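Long-range contacts in LAE5 (Uncultured bacterium, PDB 5JD3), which probably hydrolyses carboxylic esters, as a member of the GDSL lipase and acylhydrolase family: residues A[87-92]-A[128-133]; A[107-112]-A[153-158]; A[115-120]-A[167-172]; A[134-139]-A[180-185]. All blocks are in the same frame, centred on the assembly; numbering follows the deposited sequence.

Contact 1: A[87-92]-A[128-133]; sequences TVRDLA and RHVCPE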
loop_
_atom_site.group_PDB
_atom_site.type_symbol
_atom_site.label_atom_id
_atom_site.label_comp_id
_atom_site.label_asym_id
_atom_site.label_seq_id
_atom_site.Cartn_x
_atom_site.Cartn_y
_atom_site.Cartn_z
ATOM N N THR A 87 1.915 -8.249 -8.352
ATOM C CA THR A 87 0.544 -7.884 -8.671
ATOM C C THR A 87 -0.357 -8.491 -7.602
ATOM O O THR A 87 0.131 -9.136 -6.674
ATOM C CB THR A 87 0.122 -8.380 -10.065
ATOM O OG1 THR A 87 0.143 -9.812 -10.094
ATOM C CG2 THR A 87 1.063 -7.839 -11.132
ATOM N N VAL A 88 -1.664 -8.293 -7.726
ATOM C CA VAL A 88 -2.597 -8.887 -6.776
ATOM C C VAL A 88 -2.615 -10.404 -6.969
ATOM O O VAL A 88 -2.992 -11.155 -6.069
ATOM C CB VAL A 88 -4.021 -8.305 -6.928
ATOM C CG1 VAL A 88 -4.689 -8.829 -8.191
ATOM C CG2 VAL A 88 -4.862 -8.622 -5.699
ATOM N N ARG A 89 -2.186 -10.843 -8.149
ATOM C CA ARG A 89 -2.053 -12.261 -8.455
ATOM C C ARG A 89 -0.947 -12.888 -7.610
ATOM O O ARG A 89 -1.097 -13.995 -7.093
ATOM C CB ARG A 89 -1.764 -12.456 -9.945
ATOM C CG ARG A 89 -1.708 -13.904 -10.400
ATOM C CD ARG A 89 -1.286 -14.002 -11.861
ATOM N NE ARG A 89 -2.343 -13.574 -12.774
ATOM C CZ ARG A 89 -2.139 -12.846 -13.867
ATOM N NH1 ARG A 89 -0.912 -12.452 -14.186
ATOM N NH2 ARG A 89 -3.161 -12.505 -14.640
ATOM N N ASP A 90 0.160 -12.165 -7.470
ATOM C CA ASP A 90 1.291 -12.628 -6.675
ATOM C C ASP A 90 0.966 -12.625 -5.183
ATOM O O ASP A 90 1.424 -13.490 -4.438
ATOM C CB ASP A 90 2.523 -11.759 -6.939
ATOM C CG ASP A 90 2.960 -11.793 -8.389
ATOM O OD1 ASP A 90 2.808 -12.852 -9.035
ATOM O OD2 ASP A 90 3.457 -10.761 -8.886
ATOM N N LEU A 91 0.178 -11.642 -4.758
ATOM C CA LEU A 91 -0.215 -11.516 -3.359
ATOM C C LEU A 91 -1.037 -12.712 -2.893
ATOM O O LEU A 91 -0.816 -13.243 -1.805
ATOM C CB LEU A 91 -1.010 -10.226 -3.141
ATOM C CG LEU A 91 -0.264 -9.043 -2.521
ATOM C CD1 LEU A 91 0.989 -8.713 -3.315
ATOM C CD2 LEU A 91 -1.180 -7.833 -2.423
ATOM N N ALA A 92 -1.983 -13.129 -3.726
ATOM C CA ALA A 92 -2.877 -14.231 -3.391
ATOM C C ALA A 92 -2.120 -15.545 -3.229
ATOM O O ALA A 92 -2.514 -16.405 -2.442
ATOM C CB ALA A 92 -3.956 -14.372 -4.453
ATOM N N ARG A 128 0.368 -11.659 -19.352
ATOM C CA ARG A 128 0.894 -11.135 -18.097
ATOM C C ARG A 128 -0.079 -10.174 -17.407
ATOM O O ARG A 128 -0.085 -10.054 -16.180
ATOM C CB ARG A 128 2.238 -10.445 -18.362
ATOM C CG ARG A 128 2.694 -9.466 -17.297
ATOM C CD ARG A 128 4.064 -8.896 -17.622
ATOM N NE ARG A 128 5.121 -9.884 -17.429
ATOM C CZ ARG A 128 5.707 -10.127 -16.261
ATOM N NH1 ARG A 128 5.340 -9.452 -15.180
ATOM N NH2 ARG A 128 6.661 -11.043 -16.173
ATOM N N HIS A 129 -0.918 -9.516 -18.200
ATOM C CA HIS A 129 -1.772 -8.439 -17.705
ATOM C C HIS A 129 -2.875 -8.898 -16.752
ATOM O O HIS A 129 -3.507 -9.934 -16.960
ATOM C CB HIS A 129 -2.402 -7.697 -18.885
ATOM C CG HIS A 129 -1.402 -7.160 -19.860
ATOM N ND1 HIS A 129 -1.726 -6.852 -21.164
ATOM C CD2 HIS A 129 -0.084 -6.881 -19.723
ATOM C CE1 HIS A 129 -0.651 -6.404 -21.788
ATOM N NE2 HIS A 129 0.359 -6.411 -20.936
ATOM N N VAL A 130 -3.098 -8.108 -15.706
ATOM C CA VAL A 130 -4.195 -8.346 -14.775
ATOM C C VAL A 130 -5.368 -7.427 -15.109
ATOM O O VAL A 130 -5.349 -6.238 -14.787
ATOM C CB VAL A 130 -3.765 -8.120 -13.312
ATOM C CG1 VAL A 130 -4.932 -8.375 -12.367
ATOM C CG2 VAL A 130 -2.587 -9.016 -12.961
ATOM N N CYS A 131 -6.379 -7.988 -15.764
ATOM C CA CYS A 131 -7.560 -7.236 -16.177
ATOM C C CYS A 131 -8.328 -6.695 -14.970
ATOM O O CYS A 131 -8.205 -7.230 -13.869
ATOM C CB CYS A 131 -8.467 -8.121 -17.037
ATOM S SG CYS A 131 -7.714 -8.670 -18.589
ATOM N N PRO A 132 -9.113 -5.620 -15.171
ATOM C CA PRO A 132 -9.926 -5.039 -14.096
ATOM C C PRO A 132 -10.798 -6.066 -13.376
ATOM O O PRO A 132 -10.976 -5.976 -12.161
ATOM C CB PRO A 132 -10.796 -4.018 -14.833
ATOM C CG PRO A 132 -9.969 -3.605 -15.994
ATOM C CD PRO A 132 -9.206 -4.831 -16.415
ATOM N N GLU A 133 -11.324 -7.032 -14.123
ATOM C CA GLU A 133 -12.179 -8.066 -13.554
ATOM C C GLU A 133 -11.412 -8.968 -12.590
ATOM O O GLU A 133 -11.878 -9.244 -11.484
ATOM C CB GLU A 133 -12.813 -8.903 -14.666
ATOM C CG GLU A 133 -13.644 -10.072 -14.166
ATOM C CD GLU A 133 -14.386 -10.778 -15.284
ATOM O OE1 GLU A 133 -14.645 -10.136 -16.323
ATOM O OE2 GLU A 133 -14.707 -11.974 -15.124
#
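The guanidinium of Arg89 reaches two successive backbone carbonyls of the loop leading into helix 132-146. Arg89 NH1 gives the stronger bond, to Arg128 O at 3.2 Å with 155° at the hydrogen; that oxygen lies near the guanidinium plane, while NH1 itself stands above the plane of the carbonyl. A weak bond runs from NH2 to His129 O, and NH2 has a stronger partner in Glu134, with which it forms a salt bridge. Two rotations deliver the group: CG is anti to the backbone N (chi1 -176°), and the chain bends at chi3. Val130 CG2 lies over one face of the same guanidinium, toward its rim, 3.9 Å from Arg89 NH2, and it also meets Thr87 CB at 4.0 Å. The other branch, Val130 CG1, faces Val88 CG1 at 4.2 Å. An alanine in place of Arg89 would probably leave the carbonyls of Arg128 and His129 without these donors, strip Glu134 of its charge partner and uncover Val130 CG2. Thr87 meanwhile is the N-cap of helix 88-100. Its backbone N donates to Asp90 OD2, and Thr87 OG1 accepts a weak bond from Arg89 N. These reciprocal bonds make a capping box at the start of helix 88-100; the Arg89 and Val130 contacts then join that helix start to the turn before helix 132-146, on one side of the alpha/beta fold.

Contact 2: A[107-112]-A[153-158]; sequences VAMMIG and MILLTP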
loop_
_atom_site.group_PDB
_atom_site.type_symbol
_atom_site.label_atom_id
_atom_site.label_comp_id
_atom_site.label_asym_id
_atom_site.label_seq_id
_atom_site.Cartn_x
_atom_site.Cartn_y
_atom_site.Cartn_z
ATOM N N VAL A 107 -4.313 -5.542 8.998
ATOM C CA VAL A 107 -3.646 -5.752 7.720
ATOM C C VAL A 107 -3.826 -4.545 6.810
ATOM O O VAL A 107 -4.951 -4.135 6.522
ATOM C CB VAL A 107 -4.169 -7.007 6.995
ATOM C CG1 VAL A 107 -3.629 -7.062 5.574
ATOM C CG2 VAL A 107 -3.789 -8.261 7.761
ATOM N N ALA A 108 -2.712 -3.973 6.370
ATOM C CA ALA A 108 -2.743 -2.897 5.392
ATOM C C ALA A 108 -2.252 -3.422 4.050
ATOM O O ALA A 108 -1.191 -4.041 3.968
ATOM C CB ALA A 108 -1.899 -1.722 5.854
ATOM N N MET A 109 -3.029 -3.187 2.999
ATOM C CA MET A 109 -2.665 -3.679 1.679
ATOM C C MET A 109 -2.639 -2.567 0.640
ATOM O O MET A 109 -3.570 -1.767 0.538
ATOM C CB MET A 109 -3.624 -4.785 1.236
ATOM C CG MET A 109 -3.440 -5.219 -0.209
ATOM S SD MET A 109 -4.299 -6.756 -0.590
ATOM C CE MET A 109 -5.891 -6.450 0.167
ATOM N N MET A 110 -1.555 -2.523 -0.124
ATOM C CA MET A 110 -1.427 -1.585 -1.225
ATOM C C MET A 110 -0.953 -2.316 -2.473
ATOM O O MET A 110 0.208 -2.718 -2.568
ATOM C CB MET A 110 -0.462 -0.459 -0.868
ATOM C CG MET A 110 -0.143 0.440 -2.036
ATOM S SD MET A 110 0.966 1.783 -1.604
ATOM C CE MET A 110 1.479 2.266 -3.239
ATOM N N ILE A 111 -1.859 -2.493 -3.428
ATOM C CA ILE A 111 -1.555 -3.257 -4.627
ATOM C C ILE A 111 -2.355 -2.723 -5.814
ATOM O O ILE A 111 -3.453 -2.189 -5.645
ATOM C CB ILE A 111 -1.846 -4.764 -4.412
ATOM C CG1 ILE A 111 -1.105 -5.619 -5.442
ATOM C CG2 ILE A 111 -3.348 -5.042 -4.409
ATOM C CD1 ILE A 111 0.396 -5.633 -5.248
ATOM N N GLY A 112 -1.793 -2.842 -7.013
ATOM C CA GLY A 112 -2.472 -2.379 -8.208
ATOM C C GLY A 112 -1.575 -1.658 -9.196
ATOM O O GLY A 112 -1.865 -1.630 -10.392
ATOM N N MET A 153 -8.928 -3.754 8.646
ATOM C CA MET A 153 -8.187 -3.920 7.403
ATOM C C MET A 153 -8.134 -2.613 6.621
ATOM O O MET A 153 -9.163 -1.985 6.370
ATOM C CB MET A 153 -8.812 -5.023 6.550
ATOM C CG MET A 153 -7.938 -5.461 5.388
ATOM S SD MET A 153 -8.348 -7.110 4.792
ATOM C CE MET A 153 -6.977 -7.412 3.679
ATOM N N ILE A 154 -6.927 -2.210 6.239
ATOM C CA ILE A 154 -6.724 -0.944 5.544
ATOM C C ILE A 154 -6.325 -1.158 4.088
ATOM O O ILE A 154 -5.377 -1.886 3.795
ATOM C CB ILE A 154 -5.642 -0.087 6.235
ATOM C CG1 ILE A 154 -6.001 0.161 7.702
ATOM C CG2 ILE A 154 -5.457 1.229 5.502
ATOM C CD1 ILE A 154 -5.292 -0.760 8.673
ATOM N N LEU A 155 -7.052 -0.519 3.178
ATOM C CA LEU A 155 -6.734 -0.600 1.758
ATOM C C LEU A 155 -6.170 0.722 1.252
ATOM O O LEU A 155 -6.844 1.750 1.286
ATOM C CB LEU A 155 -7.970 -0.993 0.948
ATOM C CG LEU A 155 -8.594 -2.341 1.314
ATOM C CD1 LEU A 155 -9.712 -2.705 0.348
ATOM C CD2 LEU A 155 -7.533 -3.428 1.347
ATOM N N LEU A 156 -4.924 0.686 0.790
ATOM C CA LEU A 156 -4.279 1.870 0.236
ATOM C C LEU A 156 -4.334 1.827 -1.284
ATOM O O LEU A 156 -3.840 0.884 -1.903
ATOM C CB LEU A 156 -2.827 1.981 0.714
ATOM C CG LEU A 156 -2.571 2.245 2.203
ATOM C CD1 LEU A 156 -2.646 0.966 3.027
ATOM C CD2 LEU A 156 -1.228 2.933 2.399
ATOM N N THR A 157 -4.937 2.850 -1.880
ATOM C CA THR A 157 -5.141 2.884 -3.324
ATOM C C THR A 157 -3.818 2.910 -4.085
ATOM O O THR A 157 -2.841 3.507 -3.629
ATOM C CB THR A 157 -5.997 4.105 -3.745
ATOM O OG1 THR A 157 -6.287 4.036 -5.146
ATOM C CG2 THR A 157 -5.275 5.409 -3.448
ATOM N N PRO A 158 -3.774 2.233 -5.241
ATOM C CA PRO A 158 -2.612 2.379 -6.118
ATOM C C PRO A 158 -2.569 3.795 -6.671
ATOM O O PRO A 158 -3.607 4.454 -6.721
ATOM C CB PRO A 158 -2.868 1.351 -7.222
ATOM C CG PRO A 158 -4.354 1.189 -7.240
ATOM C CD PRO A 158 -4.781 1.317 -5.806
#
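Strands 106-110 and 152-156 are parallel neighbours in the middle of the central sheet, and their contact is buried, its centre about 4 Å from the centre of the chain. Within 107-110 and 153-156 the axes run 4.7 Å apart at 16°. Three backbone bonds pass alternately between the strands: Ile154 N to Val107 O, Met109 N to Ile154 O and Leu156 N to Met109 O, each 2.8 Å long. Such a ladder of parallel strands with helices against it belongs to the alpha/beta/alpha sandwich of GDSL hydrolases; here the chain passes from one strand to the next through helices 113-121 and 132-146. On the face carrying Val107, Met109, Met153 and Leu155, the methyl of Met109 is the meeting point. Its chain sets out anti to the backbone N (chi1 172°) and bends at chi3 (46°), placing Met109 CE 3.6 Å from Leu155 CD2 and 3.8 Å from Met153 CE. Helices 88-100 and 132-146 pack against Met109 from this side. On the face of Ala108, Met110, Ile154 and Leu156, Ala108 CB lies 4.0 Å from Leu156 CD1 and Met110 CB 3.7 Å from Leu156 CB. Beyond the strands the Pro158 ring lies against Gly112, where a side chain would collide with Pro158 CG.

Contact 3: A[115-120]-A[167-172]; sequences DVWRQF and DAMRAR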
loop_
_atom_site.group_PDB
_atom_site.type_symbol
_atom_site.label_atom_id
_atom_site.label_comp_id
_atom_site.label_asym_id
_atom_site.label_seq_id
_atom_site.Cartn_x
_atom_site.Cartn_y
_atom_site.Cartn_z
ATOM N N ASP A 115 -0.061 -4.075 -11.523
ATOM C CA ASP A 115 -1.205 -4.618 -12.246
ATOM C C ASP A 115 -1.566 -3.718 -13.422
ATOM O O ASP A 115 -1.931 -4.193 -14.498
ATOM C CB ASP A 115 -2.407 -4.772 -11.311
ATOM C CG ASP A 115 -2.080 -5.584 -10.072
ATOM O OD1 ASP A 115 -2.662 -6.677 -9.904
ATOM O OD2 ASP A 115 -1.238 -5.131 -9.269
ATOM N N VAL A 116 -1.449 -2.412 -13.207
ATOM C CA VAL A 116 -1.742 -1.425 -14.237
ATOM C C VAL A 116 -0.523 -1.164 -15.120
ATOM O O VAL A 116 -0.640 -1.057 -16.342
ATOM C CB VAL A 116 -2.211 -0.090 -13.614
ATOM C CG1 VAL A 116 -2.358 0.985 -14.680
ATOM C CG2 VAL A 116 -3.517 -0.285 -12.860
ATOM N N TRP A 117 0.645 -1.082 -14.491
ATOM C CA TRP A 117 1.872 -0.669 -15.168
ATOM C C TRP A 117 2.277 -1.591 -16.318
ATOM O O TRP A 117 2.747 -1.123 -17.355
ATOM C CB TRP A 117 3.021 -0.579 -14.161
ATOM C CG TRP A 117 4.070 0.421 -14.534
ATOM C CD1 TRP A 117 4.163 1.115 -15.704
ATOM C CD2 TRP A 117 5.173 0.848 -13.725
ATOM N NE1 TRP A 117 5.256 1.946 -15.677
ATOM C CE2 TRP A 117 5.894 1.800 -14.474
ATOM C CE3 TRP A 117 5.622 0.515 -12.445
ATOM C CZ2 TRP A 117 7.039 2.423 -13.982
ATOM C CZ3 TRP A 117 6.760 1.134 -11.960
ATOM C CH2 TRP A 117 7.455 2.078 -12.726
ATOM N N ARG A 118 2.092 -2.896 -16.135
ATOM C CA ARG A 118 2.517 -3.873 -17.133
ATOM C C ARG A 118 1.728 -3.758 -18.433
ATOM O O ARG A 118 2.206 -4.154 -19.497
ATOM C CB ARG A 118 2.398 -5.293 -16.577
ATOM C CG ARG A 118 3.300 -5.583 -15.383
ATOM C CD ARG A 118 4.781 -5.534 -15.746
ATOM N NE ARG A 118 5.332 -4.183 -15.672
ATOM C CZ ARG A 118 5.782 -3.618 -14.556
ATOM N NH1 ARG A 118 6.266 -2.384 -14.584
ATOM N NH2 ARG A 118 5.747 -4.287 -13.412
ATOM N N GLN A 119 0.523 -3.206 -18.346
ATOM C CA GLN A 119 -0.316 -3.029 -19.524
ATOM C C GLN A 119 0.209 -1.908 -20.417
ATOM O O GLN A 119 -0.272 -1.722 -21.534
ATOM C CB GLN A 119 -1.762 -2.737 -19.113
ATOM C CG GLN A 119 -2.366 -3.777 -18.183
ATOM C CD GLN A 119 -3.782 -3.434 -17.766
ATOM O OE1 GLN A 119 -4.586 -2.967 -18.574
ATOM N NE2 GLN A 119 -4.097 -3.664 -16.495
ATOM N N PHE A 120 1.201 -1.169 -19.927
ATOM C CA PHE A 120 1.717 -0.019 -20.663
ATOM C C PHE A 120 3.202 -0.123 -21.026
ATOM O O PHE A 120 3.609 0.348 -22.088
ATOM C CB PHE A 120 1.463 1.263 -19.867
ATOM C CG PHE A 120 0.007 1.611 -19.735
ATOM C CD1 PHE A 120 -0.655 2.270 -20.758
ATOM C CD2 PHE A 120 -0.702 1.273 -18.595
ATOM C CE1 PHE A 120 -1.996 2.589 -20.645
ATOM C CE2 PHE A 120 -2.044 1.589 -18.475
ATOM C CZ PHE A 120 -2.691 2.247 -19.502
ATOM N N ASP A 167 -4.328 11.075 -19.129
ATOM C CA ASP A 167 -3.211 10.212 -19.489
ATOM C C ASP A 167 -3.673 8.764 -19.388
ATOM O O ASP A 167 -4.308 8.382 -18.404
ATOM C CB ASP A 167 -2.003 10.462 -18.582
ATOM C CG ASP A 167 -0.848 9.520 -18.871
ATOM O OD1 ASP A 167 0.038 9.888 -19.673
ATOM O OD2 ASP A 167 -0.820 8.412 -18.295
ATOM N N ALA A 168 -3.356 7.972 -20.408
ATOM C CA ALA A 168 -3.853 6.602 -20.523
ATOM C C ALA A 168 -3.595 5.763 -19.274
ATOM O O ALA A 168 -4.455 4.992 -18.853
ATOM C CB ALA A 168 -3.236 5.925 -21.738
ATOM N N MET A 169 -2.417 5.922 -18.679
ATOM C CA MET A 169 -2.059 5.142 -17.499
ATOM C C MET A 169 -2.662 5.725 -16.220
ATOM O O MET A 169 -3.073 4.981 -15.330
ATOM C CB MET A 169 -0.538 5.041 -17.366
ATOM C CG MET A 169 -0.086 4.341 -16.095
ATOM S SD MET A 169 1.562 3.623 -16.198
ATOM C CE MET A 169 1.872 3.289 -14.466
ATOM N N ARG A 170 -2.714 7.050 -16.129
ATOM C CA ARG A 170 -3.326 7.704 -14.976
ATOM C C ARG A 170 -4.818 7.395 -14.916
ATOM O O ARG A 170 -5.356 7.090 -13.851
ATOM C CB ARG A 170 -3.102 9.218 -15.022
ATOM C CG ARG A 170 -3.904 9.992 -13.981
ATOM C CD ARG A 170 -3.558 9.553 -12.563
ATOM N NE ARG A 170 -4.600 9.913 -11.605
ATOM C CZ ARG A 170 -4.594 11.019 -10.866
ATOM N NH1 ARG A 170 -5.587 11.255 -10.021
ATOM N NH2 ARG A 170 -3.596 11.888 -10.969
ATOM N N ALA A 171 -5.479 7.473 -16.066
ATOM C CA ALA A 171 -6.903 7.170 -16.154
ATOM C C ALA A 171 -7.161 5.699 -15.853
ATOM O O ALA A 171 -8.168 5.350 -15.238
ATOM C CB ALA A 171 -7.440 7.532 -17.529
ATOM N N ARG A 172 -6.242 4.843 -16.292
ATOM C CA ARG A 172 -6.327 3.413 -16.023
ATOM C C ARG A 172 -6.085 3.138 -14.544
ATOM O O ARG A 172 -6.738 2.284 -13.945
ATOM C CB ARG A 172 -5.315 2.643 -16.874
ATOM C CG ARG A 172 -5.433 1.128 -16.793
ATOM C CD ARG A 172 -6.683 0.630 -17.498
ATOM N NE ARG A 172 -6.628 -0.804 -17.764
ATOM C CZ ARG A 172 -7.604 -1.494 -18.345
ATOM N NH1 ARG A 172 -8.718 -0.882 -18.723
ATOM N NH2 ARG A 172 -7.466 -2.797 -18.549
#
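Gln119 OE1 takes two N-H groups from Arg172: NH2 at 2.9 Å, in the carbonyl plane and on a lone pair, and NE through a weaker bond. This grip ties two helices of the GDSL hydrolase fold, 113-121 and 168-187, whose short segments run antiparallel at 152°. The amide and guanidinium planes stand almost perpendicular, 86° apart. Gln119 NE2 is held as well, donating to Asp115 O at 3.0 Å and bonding to the Tyr176 hydroxyl, which fixes the rotation of the amide. A leucine in place of Gln119 would probably leave Arg172 without this acceptor and its guanidinium freer to turn. Val116 CG1 packs on Arg172 CG at 3.7 Å. On another side of the contact the extended Met169 chain passes between two aromatic residues. Met169 CB sits over the face of the Phe120 ring, 3.9 Å from the centroid, and the sulfur makes oblique Met-aromatic contacts with both rings. The methyl ends over the Trp117 five-membered ring, where Met169 CE lies 3.4 Å from Trp117 CD1.

Contact 4: A[134-139]-A[180-185]; sequences EYEKTL and MRRVAE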
loop_
_atom_site.group_PDB
_atom_site.type_symbol
_atom_site.label_atom_id
_atom_site.label_comp_id
_atom_site.label_asym_id
_atom_site.label_seq_id
_atom_site.Cartn_x
_atom_site.Cartn_y
_atom_site.Cartn_z
ATOM N N GLU A 134 -10.238 -9.427 -13.014
ATOM C CA GLU A 134 -9.406 -10.280 -12.171
ATOM C C GLU A 134 -8.926 -9.522 -10.940
ATOM O O GLU A 134 -8.886 -10.072 -9.839
ATOM C CB GLU A 134 -8.206 -10.818 -12.953
ATOM C CG GLU A 134 -7.269 -11.680 -12.119
ATOM C CD GLU A 134 -6.067 -12.173 -12.900
ATOM O OE1 GLU A 134 -5.950 -11.830 -14.095
ATOM O OE2 GLU A 134 -5.237 -12.903 -12.317
ATOM N N TYR A 135 -8.563 -8.259 -11.138
ATOM C CA TYR A 135 -8.098 -7.409 -10.049
ATOM C C TYR A 135 -9.157 -7.279 -8.959
ATOM O O TYR A 135 -8.864 -7.457 -7.780
ATOM C CB TYR A 135 -7.712 -6.025 -10.578
ATOM C CG TYR A 135 -7.216 -5.072 -9.511
ATOM C CD1 TYR A 135 -5.902 -5.124 -9.064
ATOM C CD2 TYR A 135 -8.059 -4.116 -8.959
ATOM C CE1 TYR A 135 -5.445 -4.254 -8.091
ATOM C CE2 TYR A 135 -7.610 -3.242 -7.986
ATOM C CZ TYR A 135 -6.302 -3.315 -7.557
ATOM O OH TYR A 135 -5.849 -2.448 -6.589
ATOM N N GLU A 136 -10.386 -6.975 -9.361
ATOM C CA GLU A 136 -11.488 -6.838 -8.414
ATOM C C GLU A 136 -11.774 -8.151 -7.696
ATOM O O GLU A 136 -11.807 -8.201 -6.468
ATOM C CB GLU A 136 -12.757 -6.357 -9.120
ATOM C CG GLU A 136 -13.996 -6.400 -8.238
ATOM C CD GLU A 136 -15.232 -5.859 -8.930
ATOM O OE1 GLU A 136 -15.310 -5.949 -10.173
ATOM O OE2 GLU A 136 -16.130 -5.348 -8.227
ATOM N N LYS A 137 -11.977 -9.208 -8.478
ATOM C CA LYS A 137 -12.320 -10.523 -7.948
ATOM C C LYS A 137 -11.285 -11.025 -6.945
ATOM O O LYS A 137 -11.639 -11.534 -5.882
ATOM C CB LYS A 137 -12.467 -11.530 -9.092
ATOM C CG LYS A 137 -13.026 -12.880 -8.673
ATOM C CD LYS A 137 -14.437 -13.076 -9.209
ATOM C CE LYS A 137 -14.908 -14.510 -9.022
ATOM N NZ LYS A 137 -16.286 -14.715 -9.554
ATOM N N THR A 138 -10.009 -10.871 -7.284
ATOM C CA THR A 138 -8.925 -11.330 -6.422
ATOM C C THR A 138 -8.801 -10.466 -5.170
ATOM O O THR A 138 -8.644 -10.982 -4.064
ATOM C CB THR A 138 -7.576 -11.336 -7.167
ATOM O OG1 THR A 138 -7.711 -12.053 -8.399
ATOM C CG2 THR A 138 -6.498 -11.992 -6.319
ATOM N N LEU A 139 -8.871 -9.151 -5.352
ATOM C CA LEU A 139 -8.760 -8.208 -4.242
ATOM C C LEU A 139 -9.908 -8.381 -3.254
ATOM O O LEU A 139 -9.702 -8.379 -2.041
ATOM C CB LEU A 139 -8.732 -6.770 -4.765
ATOM C CG LEU A 139 -8.503 -5.645 -3.755
ATOM C CD1 LEU A 139 -7.105 -5.731 -3.171
ATOM C CD2 LEU A 139 -8.731 -4.293 -4.412
ATOM N N MET A 180 -10.853 -0.603 -5.992
ATOM C CA MET A 180 -10.419 -0.892 -4.631
ATOM C C MET A 180 -11.344 -0.202 -3.634
ATOM O O MET A 180 -11.535 -0.678 -2.514
ATOM C CB MET A 180 -8.972 -0.449 -4.405
ATOM C CG MET A 180 -8.405 -0.893 -3.065
ATOM S SD MET A 180 -6.789 -0.192 -2.698
ATOM C CE MET A 180 -5.876 -1.666 -2.246
ATOM N N ARG A 181 -11.920 0.921 -4.052
ATOM C CA ARG A 181 -12.840 1.673 -3.209
ATOM C C ARG A 181 -14.129 0.902 -2.952
ATOM O O ARG A 181 -14.614 0.853 -1.822
ATOM C CB ARG A 181 -13.172 3.029 -3.839
ATOM C CG ARG A 181 -12.075 4.077 -3.720
ATOM C CD ARG A 181 -12.545 5.416 -4.270
ATOM N NE ARG A 181 -11.452 6.368 -4.445
ATOM C CZ ARG A 181 -11.126 7.307 -3.563
ATOM N NH1 ARG A 181 -10.116 8.130 -3.812
ATOM N NH2 ARG A 181 -11.811 7.427 -2.433
ATOM N N ARG A 182 -14.679 0.297 -4.000
ATOM C CA ARG A 182 -15.943 -0.419 -3.877
ATOM C C ARG A 182 -15.759 -1.758 -3.168
ATOM O O ARG A 182 -16.732 -2.378 -2.740
ATOM C CB ARG A 182 -16.584 -0.629 -5.252
ATOM C CG ARG A 182 -15.807 -1.532 -6.189
ATOM C CD ARG A 182 -16.533 -1.685 -7.515
ATOM N NE ARG A 182 -17.855 -2.282 -7.347
ATOM C CZ ARG A 182 -18.749 -2.404 -8.323
ATOM N NH1 ARG A 182 -18.467 -1.966 -9.542
ATOM N NH2 ARG A 182 -19.927 -2.962 -8.079
ATOM N N VAL A 183 -14.513 -2.203 -3.047
ATOM C CA VAL A 183 -14.206 -3.397 -2.269
ATOM C C VAL A 183 -14.118 -3.035 -0.790
ATOM O O VAL A 183 -14.616 -3.763 0.072
ATOM C CB VAL A 183 -12.889 -4.061 -2.726
ATOM C CG1 VAL A 183 -12.495 -5.182 -1.777
ATOM C CG2 VAL A 183 -13.030 -4.593 -4.142
ATOM N N ALA A 184 -13.491 -1.897 -0.504
ATOM C CA ALA A 184 -13.369 -1.404 0.862
ATOM C C ALA A 184 -14.739 -1.106 1.461
ATOM O O ALA A 184 -15.024 -1.478 2.599
ATOM C CB ALA A 184 -12.492 -0.160 0.901
ATOM N N GLU A 185 -15.583 -0.437 0.682
ATOM C CA GLU A 185 -16.936 -0.101 1.114
ATOM C C GLU A 185 -17.750 -1.363 1.379
ATOM O O GLU A 185 -18.552 -1.415 2.311
ATOM C CB GLU A 185 -17.628 0.772 0.057
ATOM C CG GLU A 185 -19.029 1.265 0.426
ATOM C CD GLU A 185 -20.120 0.236 0.171
ATOM O OE1 GLU A 185 -19.916 -0.652 -0.683
ATOM O OE2 GLU A 185 -21.181 0.318 0.824
#
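Leu139 reaches across from helix 132-146 to helix 168-187. Its CB points at the neighbouring helix, and CG, anti to the backbone N (chi1 -175°), carries the branch on toward it. Leu139 CD2 does the touching: it lies 3.7 Å from Met180 CG and 3.9 Å from Met180 CB, the two side chains crossing at about a right angle, and 4.3 Å from Val183 CG2. Val183 CG1 comes up to the carbonyl of Leu139 itself. The helix segments run nearly alongside, 25° apart and with axes 10.0 Å from each other, and pack against one side of the parallel sheet, where Met180 also rests on Leu155. Next to this apolar centre the Tyr135 hydroxyl approaches Met180 CB, although its hydrogen bond is to Ile111 O. At the outer margin Glu136, extended from CG onward, brings OE2 over one face of the Arg182 guanidinium, 3.6 Å from NE. Because OE2 lies well out of the guanidinium plane, no N-H points at it, and the long salt bridge rests on charge alone. With the hydrocarbon contacts buried and Arg182 exposed, cohesion here probably rests mainly on Leu139, Met180 and Val183, the ion pair adding a weaker, undirected attraction at the edge.

From the N terminus, helix 88-100 opens contact 1, and strand 106-110 and helix 113-121 follow before residues 128-133 close it. Contacts 2 and 3 therefore open within that loop but close beyond it, at 153-158 and 167-172, so both cross contact 1 and each other. Contact 4 opens directly after contact 1 closes, sharing helix 132-146 with it, and crosses contacts 2 and 3 before ending further along helix 168-187. Contact 2 joins sheet strands, whereas the other three join helices or their beginnings. Ile111 and Tyr135 link contacts 2 and 4, Arg89 and Glu134 link contacts 1 and 4, and Val88 and Asp115 link contacts 1 and 3.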